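Local coordinates for protein NegoA.19184.a (PDB 5UEB) that is of unknown function, a gonococcal member of the DUF4265 family that pairs a five-stranded antiparallel sheet with a smaller helix-covered one, at residues T78-L92 and Y131-G145. Residues are numbered along the deposited sequence; the frame is centred on the assembly and turned at random.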
loop_
_atom_site.group_PDB
_atom_site.type_symbol
_atom_site.label_atom_id
_atom_site.label_comp_id
_atom_site.label_asym_id
_atom_site.label_seq_id
_atom_site.Cartn_x
_atom_site.Cartn_y
_atom_site.Cartn_z
ATOM N N THR B 78 -10.419 2.176 12.352
ATOM C CA THR B 78 -10.971 2.581 11.065
ATOM C C THR B 78 -11.004 4.104 11.000
ATOM O O THR B 78 -11.292 4.760 12.003
ATOM C CB THR B 78 -12.405 2.036 10.963
ATOM O OG1 THR B 78 -12.363 0.610 10.826
ATOM C CG2 THR B 78 -13.166 2.631 9.787
ATOM N N THR B 79 -10.687 4.669 9.829
ATOM C CA THR B 79 -10.755 6.110 9.584
ATOM C C THR B 79 -11.819 6.386 8.529
ATOM O O THR B 79 -11.743 5.846 7.422
ATOM C CB THR B 79 -9.409 6.636 9.082
ATOM O OG1 THR B 79 -8.362 6.226 9.967
ATOM C CG2 THR B 79 -9.421 8.180 8.981
ATOM N N ILE B 80 -12.798 7.230 8.869
ATOM C CA ILE B 80 -13.899 7.603 7.982
ATOM C C ILE B 80 -13.840 9.112 7.795
ATOM O O ILE B 80 -13.794 9.855 8.781
ATOM C CB ILE B 80 -15.263 7.198 8.580
ATOM C CG1 ILE B 80 -15.310 5.695 8.907
ATOM C CG2 ILE B 80 -16.397 7.612 7.634
ATOM C CD1 ILE B 80 -15.136 4.783 7.708
ATOM N N ASN B 81 -13.838 9.566 6.537
ATOM C CA ASN B 81 -13.898 10.991 6.209
ATOM C C ASN B 81 -15.355 11.348 5.945
ATOM O O ASN B 81 -16.051 10.617 5.234
ATOM C CB ASN B 81 -13.119 11.325 4.936
ATOM C CG ASN B 81 -11.673 10.828 4.932
ATOM O OD1 ASN B 81 -11.162 10.450 3.881
ATOM N ND2 ASN B 81 -10.994 10.874 6.084
ATOM N N ILE B 82 -15.818 12.466 6.503
ATOM C CA ILE B 82 -17.212 12.889 6.347
ATOM C C ILE B 82 -17.223 14.370 6.011
ATOM O O ILE B 82 -16.611 15.174 6.721
ATOM C CB ILE B 82 -18.048 12.663 7.623
ATOM C CG1 ILE B 82 -17.904 11.227 8.138
ATOM C CG2 ILE B 82 -19.521 13.046 7.362
ATOM C CD1 ILE B 82 -18.625 10.973 9.462
ATOM N N VAL B 83 -17.950 14.740 4.962
ATOM C CA VAL B 83 -18.122 16.144 4.610
ATOM C C VAL B 83 -19.613 16.438 4.532
ATOM O O VAL B 83 -20.394 15.599 4.069
ATOM C CB VAL B 83 -17.385 16.499 3.304
ATOM C CG1 VAL B 83 -17.953 15.746 2.150
ATOM C CG2 VAL B 83 -17.457 17.995 3.039
ATOM N N VAL B 84 -20.017 17.617 5.016
ATOM C CA VAL B 84 -21.425 17.991 5.061
ATOM C C VAL B 84 -21.647 19.314 4.339
ATOM O O VAL B 84 -20.727 20.109 4.119
ATOM C CB VAL B 84 -22.018 18.038 6.491
ATOM C CG1 VAL B 84 -22.018 16.660 7.108
ATOM C CG2 VAL B 84 -21.240 19.017 7.362
ATOM N N LEU B 85 -22.908 19.536 3.973
ATOM C CA LEU B 85 -23.285 20.768 3.293
ATOM C C LEU B 85 -23.210 21.963 4.235
ATOM O O LEU B 85 -22.714 23.031 3.854
ATOM C CB LEU B 85 -24.699 20.615 2.733
ATOM C CG LEU B 85 -24.967 21.077 1.305
ATOM C CD1 LEU B 85 -23.981 20.439 0.348
ATOM C CD2 LEU B 85 -26.394 20.728 0.917
ATOM N N ASP B 86 -23.694 21.811 5.469
ATOM C CA ASP B 86 -23.765 22.967 6.358
ATOM C C ASP B 86 -23.729 22.601 7.838
ATOM O O ASP B 86 -23.332 23.424 8.668
ATOM C CB ASP B 86 -24.998 23.819 6.038
ATOM C CG ASP B 86 -26.296 23.036 6.143
ATOM O OD1 ASP B 86 -26.692 22.692 7.275
ATOM O OD2 ASP B 86 -26.924 22.772 5.092
ATOM N N HIS B 87 -24.143 21.387 8.187
ATOM C CA HIS B 87 -24.111 20.987 9.587
ATOM C C HIS B 87 -24.052 19.471 9.670
ATOM O O HIS B 87 -24.552 18.769 8.786
ATOM C CB HIS B 87 -25.349 21.491 10.337
ATOM C CG HIS B 87 -26.586 20.695 10.058
ATOM N ND1 HIS B 87 -27.377 20.912 8.949
ATOM C CD2 HIS B 87 -27.164 19.677 10.738
ATOM C CE1 HIS B 87 -28.390 20.063 8.961
ATOM N NE2 HIS B 87 -28.284 19.303 10.036
ATOM N N PHE B 88 -23.430 18.975 10.743
ATOM C CA PHE B 88 -23.475 17.554 11.058
ATOM C C PHE B 88 -24.738 17.277 11.865
ATOM O O PHE B 88 -24.936 17.900 12.917
ATOM C CB PHE B 88 -22.234 17.139 11.842
ATOM C CG PHE B 88 -20.980 17.141 11.018
ATOM C CD1 PHE B 88 -20.623 16.023 10.282
ATOM C CD2 PHE B 88 -20.171 18.266 10.955
ATOM C CE1 PHE B 88 -19.471 16.020 9.499
ATOM C CE2 PHE B 88 -19.022 18.272 10.174
ATOM C CZ PHE B 88 -18.675 17.151 9.444
ATOM N N PRO B 89 -25.630 16.403 11.397
ATOM C CA PRO B 89 -26.881 16.157 12.131
ATOM C C PRO B 89 -26.614 15.636 13.536
ATOM O O PRO B 89 -25.690 14.849 13.757
ATOM C CB PRO B 89 -27.590 15.100 11.279
ATOM C CG PRO B 89 -27.024 15.281 9.912
ATOM C CD PRO B 89 -25.595 15.699 10.105
ATOM N N LYS B 90 -27.458 16.072 14.479
ATOM C CA LYS B 90 -27.264 15.717 15.884
ATOM C C LYS B 90 -27.295 14.206 16.091
ATOM O O LYS B 90 -26.510 13.666 16.882
ATOM C CB LYS B 90 -28.318 16.407 16.753
ATOM N N ASP B 91 -28.191 13.503 15.391
ATOM C CA ASP B 91 -28.281 12.057 15.589
ATOM C C ASP B 91 -27.055 11.329 15.049
ATOM O O ASP B 91 -26.676 10.274 15.579
ATOM C CB ASP B 91 -29.598 11.489 15.047
ATOM C CG ASP B 91 -29.747 11.625 13.541
ATOM O OD1 ASP B 91 -29.015 12.414 12.915
ATOM O OD2 ASP B 91 -30.633 10.941 12.983
ATOM N N LEU B 92 -26.414 11.876 14.018
ATOM C CA LEU B 92 -25.164 11.292 13.550
ATOM C C LEU B 92 -24.044 11.488 14.567
ATOM O O LEU B 92 -23.274 10.558 14.837
ATOM C CB LEU B 92 -24.783 11.893 12.199
ATOM C CG LEU B 92 -23.391 11.508 11.697
ATOM C CD1 LEU B 92 -23.297 10.012 11.496
ATOM C CD2 LEU B 92 -23.057 12.250 10.411
ATOM N N TYR B 131 -28.188 9.922 5.104
ATOM C CA TYR B 131 -27.849 11.325 4.893
ATOM C C TYR B 131 -27.205 11.549 3.530
ATOM O O TYR B 131 -27.398 12.612 2.927
ATOM C CB TYR B 131 -27.007 11.856 6.055
ATOM C CG TYR B 131 -27.840 12.148 7.283
ATOM C CD1 TYR B 131 -28.996 12.922 7.194
ATOM C CD2 TYR B 131 -27.490 11.638 8.529
ATOM C CE1 TYR B 131 -29.768 13.193 8.320
ATOM C CE2 TYR B 131 -28.258 11.901 9.663
ATOM C CZ TYR B 131 -29.395 12.682 9.548
ATOM O OH TYR B 131 -30.169 12.950 10.651
ATOM N N GLU B 132 -26.452 10.569 3.023
ATOM C CA GLU B 132 -25.919 10.670 1.667
ATOM C C GLU B 132 -27.045 10.727 0.642
ATOM O O GLU B 132 -26.990 11.515 -0.310
ATOM C CB GLU B 132 -24.995 9.486 1.378
ATOM C CG GLU B 132 -24.095 9.649 0.157
ATOM C CD GLU B 132 -24.798 9.358 -1.159
ATOM O OE1 GLU B 132 -25.873 8.719 -1.148
ATOM O OE2 GLU B 132 -24.266 9.770 -2.211
ATOM N N GLU B 133 -28.082 9.890 0.818
ATOM C CA GLU B 133 -29.196 9.889 -0.132
ATOM C C GLU B 133 -29.887 11.243 -0.176
ATOM O O GLU B 133 -30.436 11.628 -1.214
ATOM C CB GLU B 133 -30.237 8.820 0.229
ATOM C CG GLU B 133 -29.758 7.386 0.156
ATOM C CD GLU B 133 -30.889 6.391 0.343
ATOM O OE1 GLU B 133 -32.063 6.825 0.389
ATOM O OE2 GLU B 133 -30.609 5.180 0.442
ATOM N N ALA B 134 -29.878 11.971 0.938
ATOM C CA ALA B 134 -30.509 13.283 1.009
ATOM C C ALA B 134 -29.589 14.403 0.548
ATOM O O ALA B 134 -29.968 15.575 0.643
ATOM C CB ALA B 134 -30.998 13.558 2.436
ATOM N N ASN B 135 -28.396 14.067 0.056
ATOM C CA ASN B 135 -27.420 15.033 -0.441
ATOM C C ASN B 135 -26.943 15.992 0.639
ATOM O O ASN B 135 -26.450 17.082 0.333
ATOM C CB ASN B 135 -27.924 15.791 -1.676
ATOM C CG ASN B 135 -28.214 14.869 -2.845
ATOM O OD1 ASN B 135 -27.475 13.917 -3.098
ATOM N ND2 ASN B 135 -29.299 15.144 -3.560
ATOM N N ILE B 136 -27.071 15.603 1.907
ATOM C CA ILE B 136 -26.579 16.444 2.991
ATOM C C ILE B 136 -25.147 16.111 3.407
ATOM O O ILE B 136 -24.487 16.948 4.038
ATOM C CB ILE B 136 -27.554 16.496 4.183
ATOM C CG1 ILE B 136 -27.264 15.379 5.178
ATOM C CG2 ILE B 136 -29.002 16.429 3.707
ATOM C CD1 ILE B 136 -26.657 15.880 6.460
ATOM N N LEU B 137 -24.642 14.925 3.068
ATOM C CA LEU B 137 -23.255 14.599 3.357
ATOM C C LEU B 137 -22.740 13.573 2.364
ATOM O O LEU B 137 -23.505 12.919 1.649
ATOM C CB LEU B 137 -23.029 14.102 4.799
ATOM C CG LEU B 137 -23.471 12.718 5.300
ATOM C CD1 LEU B 137 -22.681 11.516 4.769
ATOM C CD2 LEU B 137 -23.456 12.706 6.829
ATOM N N SER B 138 -21.415 13.458 2.336
ATOM C CA SER B 138 -20.701 12.396 1.645
ATOM C C SER B 138 -19.662 11.828 2.599
ATOM O O SER B 138 -19.172 12.534 3.490
ATOM C CB SER B 138 -19.981 12.921 0.396
ATOM O OG SER B 138 -20.904 13.438 -0.539
ATOM N N TYR B 139 -19.319 10.561 2.407
ATOM C CA TYR B 139 -18.336 9.949 3.280
ATOM C C TYR B 139 -17.452 9.003 2.489
ATOM O O TYR B 139 -17.807 8.529 1.405
ATOM C CB TYR B 139 -18.989 9.248 4.488
ATOM C CG TYR B 139 -19.685 7.931 4.191
ATOM C CD1 TYR B 139 -20.982 7.900 3.685
ATOM C CD2 TYR B 139 -19.045 6.718 4.425
ATOM C CE1 TYR B 139 -21.617 6.693 3.419
ATOM C CE2 TYR B 139 -19.672 5.506 4.162
ATOM C CZ TYR B 139 -20.955 5.497 3.672
ATOM O OH TYR B 139 -21.571 4.289 3.407
ATOM N N ARG B 140 -16.278 8.743 3.056
ATOM C CA ARG B 140 -15.289 7.876 2.446
ATOM C C ARG B 140 -14.684 6.974 3.514
ATOM O O ARG B 140 -14.374 7.426 4.625
ATOM C CB ARG B 140 -14.189 8.732 1.802
ATOM C CG ARG B 140 -13.027 7.959 1.251
ATOM C CD ARG B 140 -12.241 8.835 0.290
ATOM N NE ARG B 140 -13.035 9.195 -0.879
ATOM C CZ ARG B 140 -13.051 8.499 -2.012
ATOM N NH1 ARG B 140 -12.312 7.402 -2.131
ATOM N NH2 ARG B 140 -13.806 8.901 -3.024
ATOM N N GLU B 141 -14.517 5.701 3.167
ATOM C CA GLU B 141 -13.795 4.746 4.008
ATOM C C GLU B 141 -12.307 4.893 3.724
ATOM O O GLU B 141 -11.737 4.204 2.876
ATOM C CB GLU B 141 -14.304 3.331 3.756
ATOM C CG GLU B 141 -15.755 3.209 4.174
ATOM C CD GLU B 141 -16.404 1.887 3.811
ATOM O OE1 GLU B 141 -17.465 1.599 4.400
ATOM O OE2 GLU B 141 -15.881 1.143 2.947
ATOM N N ALA B 142 -11.674 5.830 4.441
ATOM C CA ALA B 142 -10.269 6.127 4.187
ATOM C C ALA B 142 -9.381 4.958 4.583
ATOM O O ALA B 142 -8.406 4.648 3.886
ATOM C CB ALA B 142 -9.869 7.393 4.943
ATOM N N CYS B 143 -9.705 4.295 5.695
ATOM C CA CYS B 143 -8.913 3.163 6.166
ATOM C C CYS B 143 -9.871 2.230 6.893
ATOM O O CYS B 143 -10.424 2.615 7.925
ATOM C CB CYS B 143 -7.821 3.655 7.118
ATOM S SG CYS B 143 -6.734 2.372 7.764
ATOM N N LEU B 144 -10.073 1.022 6.364
ATOM C CA LEU B 144 -10.934 0.031 7.007
ATOM C C LEU B 144 -10.100 -0.798 7.970
ATOM O O LEU B 144 -9.151 -1.476 7.555
ATOM C CB LEU B 144 -11.593 -0.879 5.972
ATOM C CG LEU B 144 -12.708 -0.225 5.162
ATOM C CD1 LEU B 144 -13.291 -1.221 4.182
ATOM C CD2 LEU B 144 -13.797 0.315 6.086
ATOM N N GLY B 145 -10.462 -0.757 9.247
ATOM C CA GLY B 145 -9.742 -1.518 10.246
ATOM C C GLY B 145 -10.237 -2.942 10.363
ATOM O O GLY B 145 -10.640 -3.554 9.367
#
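Y131 and D91 join two helices at one end of an antiparallel beta pair, strands 78-84 and 137-143, interrupted by a classic beta bulge: an example of how an antiparallel sheet is tied by backbone bonds and joined to its helices by side chains. Strand 137-143 is an edge of a four-stranded sheet within this chain; strand 78-84 bonds on its other side to strand 110-115. N81 and R140 exchange two amide bonds, N81 N to R140 O and R140 N to N81 O, both 2.9 Å; V83 and S138 repeat the exchange, V83 N reaching S138 O nearly straight at 173°. Near the start of strand 78-84, A142 and C143 both face T79, whose N meets C143 O at 2.8 Å, and the methyl of A142 packs on the amide of N81.

I82, V84 and L137 lie on the face toward helix 122-133. L137 CB rests against V83 O and, at 3.6 Å, V84 CG1; with CG between the backbone N and carbonyl carbon (chi1 73°), the chain carries CD2 to I82 CG2 and L92 CD2, meeting the latter tip to tip at 3.6 Å. L128 of helix 122-133 packs against both I82 and L92.

Beyond the strands, P89, the N-cap of helix 90-98, slides across one face of the Y131 ring in a CH-pi contact, its CG 3.6 Å from the ring centroid; the same CG touches I136 CD1. The carboxylate of D91 stands at the edge of that ring, the two planes 74° apart, and Y131 OH donates to the syn side of D91 OD1 at 2.6 Å.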